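Local coordinates for ATP-dependent Clp protease proteolytic subunit (Listeria monocytogenes, PDB 4JCQ), which probably cleaves misfolded and other proteins into small peptides as the serine protease subunit of an ATP-dependent Clp complex, at residues 112-117 / 162-168; 149-153 / 175-179. All coordinates share one frame; numbering follows the deposited sequence.

Contact 1. Residues 112-117 / 162-168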
loop_
_atom_site.group_PDB
_atom_site.type_symbol
_atom_site.label_atom_id
_atom_site.label_comp_id
_atom_site.label_asym_id
_atom_site.label_seq_id
_atom_site.Cartn_x
_atom_site.Cartn_y
_atom_site.Cartn_z
ATOM N N ARG H 112 11.849 20.636 -25.094
ATOM C CA ARG H 112 13.236 21.091 -25.167
ATOM C C ARG H 112 14.202 19.935 -24.903
ATOM O O ARG H 112 13.855 18.966 -24.221
ATOM C CB ARG H 112 13.498 22.277 -24.228
ATOM C CG ARG H 112 12.923 22.143 -22.827
ATOM C CD ARG H 112 13.343 23.318 -21.958
ATOM N NE ARG H 112 12.849 23.196 -20.589
ATOM C CZ ARG H 112 13.384 23.810 -19.537
ATOM N NH1 ARG H 112 12.862 23.638 -18.329
ATOM N NH2 ARG H 112 14.446 24.590 -19.687
ATOM N N TYR H 113 15.405 20.049 -25.462
ATOM C CA TYR H 113 16.398 18.974 -25.451
ATOM C C TYR H 113 17.734 19.472 -24.910
ATOM O O TYR H 113 18.147 20.595 -25.204
ATOM C CB TYR H 113 16.590 18.419 -26.870
ATOM C CG TYR H 113 15.375 17.692 -27.411
ATOM C CD1 TYR H 113 15.315 16.301 -27.407
ATOM C CD2 TYR H 113 14.278 18.398 -27.910
ATOM C CE1 TYR H 113 14.200 15.630 -27.889
ATOM C CE2 TYR H 113 13.160 17.737 -28.393
ATOM C CZ TYR H 113 13.127 16.353 -28.376
ATOM O OH TYR H 113 12.020 15.693 -28.847
ATOM N N MET H 114 18.404 18.635 -24.120
ATOM C CA MET H 114 19.741 18.956 -23.610
ATOM C C MET H 114 20.611 17.706 -23.556
ATOM O O MET H 114 20.252 16.730 -22.905
ATOM C CB MET H 114 19.659 19.612 -22.227
ATOM C CG MET H 114 21.013 20.036 -21.666
ATOM S SD MET H 114 20.904 20.933 -20.111
ATOM C CE MET H 114 20.409 19.635 -18.979
ATOM N N ILE H 115 21.756 17.737 -24.233
ATOM C CA ILE H 115 22.619 16.553 -24.280
ATOM C C ILE H 115 23.675 16.497 -23.170
ATOM O O ILE H 115 24.442 15.537 -23.099
ATOM C CB ILE H 115 23.270 16.325 -25.669
ATOM C CG1 ILE H 115 24.364 17.359 -25.956
ATOM C CG2 ILE H 115 22.212 16.283 -26.766
ATOM C CD1 ILE H 115 25.345 16.904 -27.017
ATOM N N HIS H 116 23.699 17.514 -22.308
ATOM C CA HIS H 116 24.577 17.522 -21.133
ATOM C C HIS H 116 24.536 16.208 -20.415
ATOM O O HIS H 116 23.459 15.670 -20.161
ATOM C CB HIS H 116 24.178 18.625 -20.161
ATOM C CG HIS H 116 24.950 18.597 -18.860
ATOM N ND1 HIS H 116 24.445 18.072 -17.728
ATOM C CD2 HIS H 116 26.235 19.038 -18.549
ATOM C CE1 HIS H 116 25.353 18.179 -16.738
ATOM N NE2 HIS H 116 26.448 18.773 -17.242
ATOM N N GLN H 117 25.710 15.677 -20.088
ATOM C CA GLN H 117 25.803 14.442 -19.321
ATOM C C GLN H 117 26.524 14.715 -18.007
ATOM O O GLN H 117 27.569 15.366 -18.003
ATOM C CB GLN H 117 26.526 13.347 -20.118
ATOM C CG GLN H 117 25.928 13.036 -21.489
ATOM C CD GLN H 117 24.520 12.457 -21.431
ATOM O OE1 GLN H 117 24.177 11.710 -20.517
ATOM N NE2 GLN H 117 23.702 12.793 -22.423
ATOM N N THR H 162 28.246 17.936 -24.392
ATOM C CA THR H 162 27.901 17.100 -23.233
ATOM C C THR H 162 28.505 17.640 -21.935
ATOM O O THR H 162 28.043 17.299 -20.842
ATOM C CB THR H 162 28.317 15.622 -23.410
ATOM O OG1 THR H 162 29.719 15.540 -23.697
ATOM C CG2 THR H 162 27.519 14.957 -24.528
ATOM N N ASP H 163 29.535 18.477 -22.063
ATOM C CA ASP H 163 30.216 19.055 -20.906
ATOM C C ASP H 163 29.782 20.495 -20.604
ATOM O O ASP H 163 30.464 21.215 -19.870
ATOM C CB ASP H 163 31.738 18.971 -21.071
ATOM C CG ASP H 163 32.461 18.860 -19.741
ATOM O OD1 ASP H 163 33.520 19.497 -19.581
ATOM O OD2 ASP H 163 31.967 18.141 -18.848
ATOM N N ARG H 164 28.654 20.908 -21.175
ATOM C CA ARG H 164 28.029 22.182 -20.809
ATOM C C ARG H 164 26.508 22.049 -20.720
ATOM O O ARG H 164 25.949 21.036 -21.136
ATOM C CB ARG H 164 28.462 23.318 -21.749
ATOM C CG ARG H 164 28.075 23.161 -23.210
ATOM C CD ARG H 164 28.805 24.191 -24.058
ATOM N NE ARG H 164 28.150 24.420 -25.346
ATOM C CZ ARG H 164 27.268 25.389 -25.583
ATOM N NH1 ARG H 164 26.917 26.237 -24.623
ATOM N NH2 ARG H 164 26.730 25.511 -26.790
ATOM N N ASN H 165 25.853 23.064 -20.161
ATOM C CA ASN H 165 24.417 23.021 -19.898
ATOM C C ASN H 165 23.636 24.010 -20.749
ATOM O O ASN H 165 23.395 25.145 -20.333
ATOM C CB ASN H 165 24.138 23.281 -18.415
ATOM C CG ASN H 165 24.598 22.145 -17.529
ATOM O OD1 ASN H 165 23.886 21.158 -17.346
ATOM N ND2 ASN H 165 25.790 22.282 -16.964
ATOM N N PHE H 166 23.245 23.580 -21.943
ATOM C CA PHE H 166 22.444 24.428 -22.815
ATOM C C PHE H 166 21.252 23.685 -23.408
ATOM O O PHE H 166 21.372 22.557 -23.897
ATOM C CB PHE H 166 23.304 25.089 -23.901
ATOM C CG PHE H 166 23.713 24.165 -25.008
ATOM C CD1 PHE H 166 23.106 24.245 -26.255
ATOM C CD2 PHE H 166 24.706 23.214 -24.806
ATOM C CE1 PHE H 166 23.480 23.394 -27.281
ATOM C CE2 PHE H 166 25.081 22.358 -25.827
ATOM C CZ PHE H 166 24.471 22.451 -27.066
ATOM N N TRP H 167 20.099 24.336 -23.348
ATOM C CA TRP H 167 18.864 23.767 -23.846
ATOM C C TRP H 167 18.648 24.098 -25.291
ATOM O O TRP H 167 18.830 25.239 -25.718
ATOM C CB TRP H 167 17.695 24.251 -23.004
ATOM C CG TRP H 167 17.648 23.596 -21.647
ATOM C CD1 TRP H 167 18.160 24.085 -20.446
ATOM C CD2 TRP H 167 17.059 22.294 -21.310
ATOM N NE1 TRP H 167 17.929 23.203 -19.419
ATOM C CE2 TRP H 167 17.272 22.108 -19.868
ATOM C CE3 TRP H 167 16.401 21.302 -22.028
ATOM C CZ2 TRP H 167 16.836 20.972 -19.202
ATOM C CZ3 TRP H 167 15.964 20.161 -21.344
ATOM C CH2 TRP H 167 16.178 20.004 -19.965
ATOM N N LEU H 168 18.268 23.082 -26.057
ATOM C CA LEU H 168 17.905 23.253 -27.451
ATOM C C LEU H 168 16.391 23.274 -27.582
ATOM O O LEU H 168 15.696 22.443 -26.988
ATOM C CB LEU H 168 18.477 22.111 -28.297
ATOM C CG LEU H 168 19.998 21.964 -28.391
ATOM C CD1 LEU H 168 20.360 20.561 -28.850
ATOM C CD2 LEU H 168 20.600 23.011 -29.317
HETATM O O HOH W 1 22.400 20.304 -25.505
HETATM O O HOH W 2 29.820 17.024 -17.326
#
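Trp167 lies between Arg112 and Met114, which cover opposite faces of its indole. The Arg112 guanidinium makes a cation-pi contact, CZ standing 4.3 Å from the centroid of the Trp167 six-membered ring; the planes are 32° apart, so the group leans over the ring. The Arg112 chain runs extended from CG to NE, with CD and NH2 both against the indole. On the other face the backbone of Met114 brings CB over the six-membered ring in a CH-pi contact. CG anti to the backbone N (chi1 -177°) and an extended chi2 then carry SD to 3.9 Å from the centroid of the Trp167 five-membered ring, a Met-aromatic contact. Tyr113 and Leu168 form a single antiparallel hydrogen-bonded pair, with Leu168 N 2.6 Å from Tyr113 O. A water accepts from Ile115 N and donates to Phe166 O, bridging the two. Further along, Asn165 OD1 sits 3.1 Å above the centre of the His116 ring, with ring and amide planes 41° apart. Gln117 N donates to Thr162 O on a lone pair (2.9 Å). His116 O is hydrogen-bonded to Ser91 OG, consistent with the active-site region of a ClpP (S14) serine protease, His116 and Ser91 being its predicted catalytic residues.

Contact 2. Residues 149-153 / 175-179; sequences EATGQ and DYGIV
Gln153 reaches across to Tyr176 where two helices end, 133-151 and 170-176, the second closing in a Schellman motif at Gly177. The Gln153 amide is stacked on the Tyr176 phenol, the planes 27° apart, although the two side chains as wholes run at about a right angle to each other. NE2 of Gln153 stands 3.8 Å above the plane of the Tyr176 ring, displaced toward the rim, and CG makes a CH-pi contact over the ring, 4.2 Å from its centroid. The first torsion of Gln153, with CG anti to the carbonyl carbon, sets CG over the ring, and a bend at chi2 swings the amide over it as well.

The same nitrogen fixes the rotation of the amide: Gln153 NE2 donates to Tyr176 O over 2.8 Å with an N-H...O angle of 170°. The oxygen lies practically in the amide plane, whereas the donor is tilted 29° from the plane of the carbonyl it meets. One residue is thus held by both its ring and its backbone. The far end of the phenol is secured separately, Tyr176 OH bonding to Asp161 on helix 155-162.

Beside this pair, Thr151 and Ile178 run alongside each other in the same direction, the methyl CG2 of Thr151 being 3.9 Å from Ile178 CG1. Backbones come close here too: Thr151 CA makes a CA-H...O contact with Gly177 O. Arg105 bonds to the carbonyls of Ala150, Gly177 and Ile178, joining the two helix ends from outside the segments. The hydroxyl of Thr151, meanwhile, turns back to its own chain. It bonds to Ile147 O in the preceding turn and closes an ST turn, Thr151 OG1 accepting from Gln153 N at 3.2 Å.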
loop_
_atom_site.group_PDB
_atom_site.type_symbol
_atom_site.label_atom_id
_atom_site.label_comp_id
_atom_site.label_asym_id
_atom_site.label_seq_id
_atom_site.Cartn_x
_atom_site.Cartn_y
_atom_site.Cartn_z
ATOM N N GLU H 149 27.391 9.163 -33.147
ATOM C CA GLU H 149 26.933 8.209 -34.158
ATOM C C GLU H 149 25.440 8.363 -34.459
ATOM O O GLU H 149 25.027 8.275 -35.616
ATOM C CB GLU H 149 27.241 6.770 -33.729
ATOM C CG GLU H 149 27.065 5.742 -34.841
ATOM C CD GLU H 149 27.190 4.308 -34.359
ATOM O OE1 GLU H 149 28.170 3.991 -33.650
ATOM O OE2 GLU H 149 26.310 3.489 -34.702
ATOM N N ALA H 150 24.644 8.597 -33.418
ATOM C CA ALA H 150 23.194 8.722 -33.561
ATOM C C ALA H 150 22.760 10.026 -34.239
ATOM O O ALA H 150 21.791 10.036 -35.000
ATOM C CB ALA H 150 22.510 8.572 -32.207
ATOM N N THR H 151 23.478 11.113 -33.961
ATOM C CA THR H 151 23.105 12.443 -34.459
ATOM C C THR H 151 23.758 12.795 -35.794
ATOM O O THR H 151 23.209 13.575 -36.573
ATOM C CB THR H 151 23.445 13.559 -33.446
ATOM O OG1 THR H 151 24.852 13.546 -33.162
ATOM C CG2 THR H 151 22.655 13.385 -32.149
ATOM N N GLY H 152 24.933 12.226 -36.047
ATOM C CA GLY H 152 25.714 12.564 -37.235
ATOM C C GLY H 152 26.678 13.712 -36.989
ATOM O O GLY H 152 27.411 14.118 -37.891
ATOM N N GLN H 153 26.667 14.239 -35.765
ATOM C CA GLN H 153 27.604 15.282 -35.354
ATOM C C GLN H 153 28.986 14.676 -35.128
ATOM O O GLN H 153 29.110 13.479 -34.861
ATOM C CB GLN H 153 27.129 15.963 -34.066
ATOM C CG GLN H 153 25.812 16.722 -34.174
ATOM C CD GLN H 153 25.958 18.102 -34.797
ATOM O OE1 GLN H 153 27.063 18.631 -34.929
ATOM N NE2 GLN H 153 24.833 18.696 -35.177
ATOM N N ASP H 175 17.741 20.499 -36.105
ATOM C CA ASP H 175 18.943 20.920 -36.832
ATOM C C ASP H 175 20.202 20.207 -36.332
ATOM O O ASP H 175 21.133 19.967 -37.101
ATOM C CB ASP H 175 19.130 22.438 -36.728
ATOM C CG ASP H 175 18.003 23.222 -37.391
ATOM O OD1 ASP H 175 17.819 24.403 -37.034
ATOM O OD2 ASP H 175 17.303 22.667 -38.266
ATOM N N TYR H 176 20.211 19.871 -35.043
ATOM C CA TYR H 176 21.335 19.189 -34.404
ATOM C C TYR H 176 21.440 17.721 -34.826
ATOM O O TYR H 176 22.514 17.124 -34.746
ATOM C CB TYR H 176 21.195 19.284 -32.882
ATOM C CG TYR H 176 22.486 19.125 -32.112
ATOM C CD1 TYR H 176 23.315 20.220 -31.870
ATOM C CD2 TYR H 176 22.868 17.883 -31.608
ATOM C CE1 TYR H 176 24.497 20.080 -31.157
ATOM C CE2 TYR H 176 24.044 17.733 -30.891
ATOM C CZ TYR H 176 24.854 18.834 -30.669
ATOM O OH TYR H 176 26.021 18.688 -29.959
ATOM N N GLY H 177 20.324 17.148 -35.270
ATOM C CA GLY H 177 20.276 15.742 -35.671
ATOM C C GLY H 177 19.701 14.815 -34.612
ATOM O O GLY H 177 19.759 13.591 -34.755
ATOM N N ILE H 178 19.150 15.396 -33.548
ATOM C CA ILE H 178 18.497 14.623 -32.487
ATOM C C ILE H 178 17.087 14.234 -32.930
ATOM O O ILE H 178 16.744 13.049 -32.975
ATOM C CB ILE H 178 18.442 15.409 -31.154
ATOM C CG1 ILE H 178 19.856 15.733 -30.659
ATOM C CG2 ILE H 178 17.673 14.630 -30.091
ATOM C CD1 ILE H 178 19.909 16.873 -29.658
ATOM N N VAL H 179 16.285 15.241 -33.265
ATOM C CA VAL H 179 14.916 15.043 -33.735
ATOM C C VAL H 179 14.906 14.993 -35.261
ATOM O O VAL H 179 15.547 15.816 -35.913
ATOM C CB VAL H 179 13.991 16.182 -33.248
ATOM C CG1 VAL H 179 12.580 16.023 -33.805
ATOM C CG2 VAL H 179 13.961 16.234 -31.726
#

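In the fold
Contact 1 joins the end of strand 111-114 to the loop between helices 155-162 and 170-176; contact 2 joins the ends of helices 133-151 and 170-176. Along the chain their segments alternate. Contact 1 buries 761 Å², with buried Met114 and Thr162 beside exposed Asp163, Arg164 and Asn165; contact 2 buries 247 Å², with Thr151, Gly177 and Ile178 buried and Asp175 exposed. They meet mainly through apolar packing: Ile115 CG2 lies 3.7 Å from Ile178 CD1. Contact 1 combines backbone bonding with packing on both indole faces, holds the predicted catalytic histidine and touches Glu135 and Met139 of a second subunit. Contact 2 relies on a side-chain amide, and no other chain of the assembly touches it.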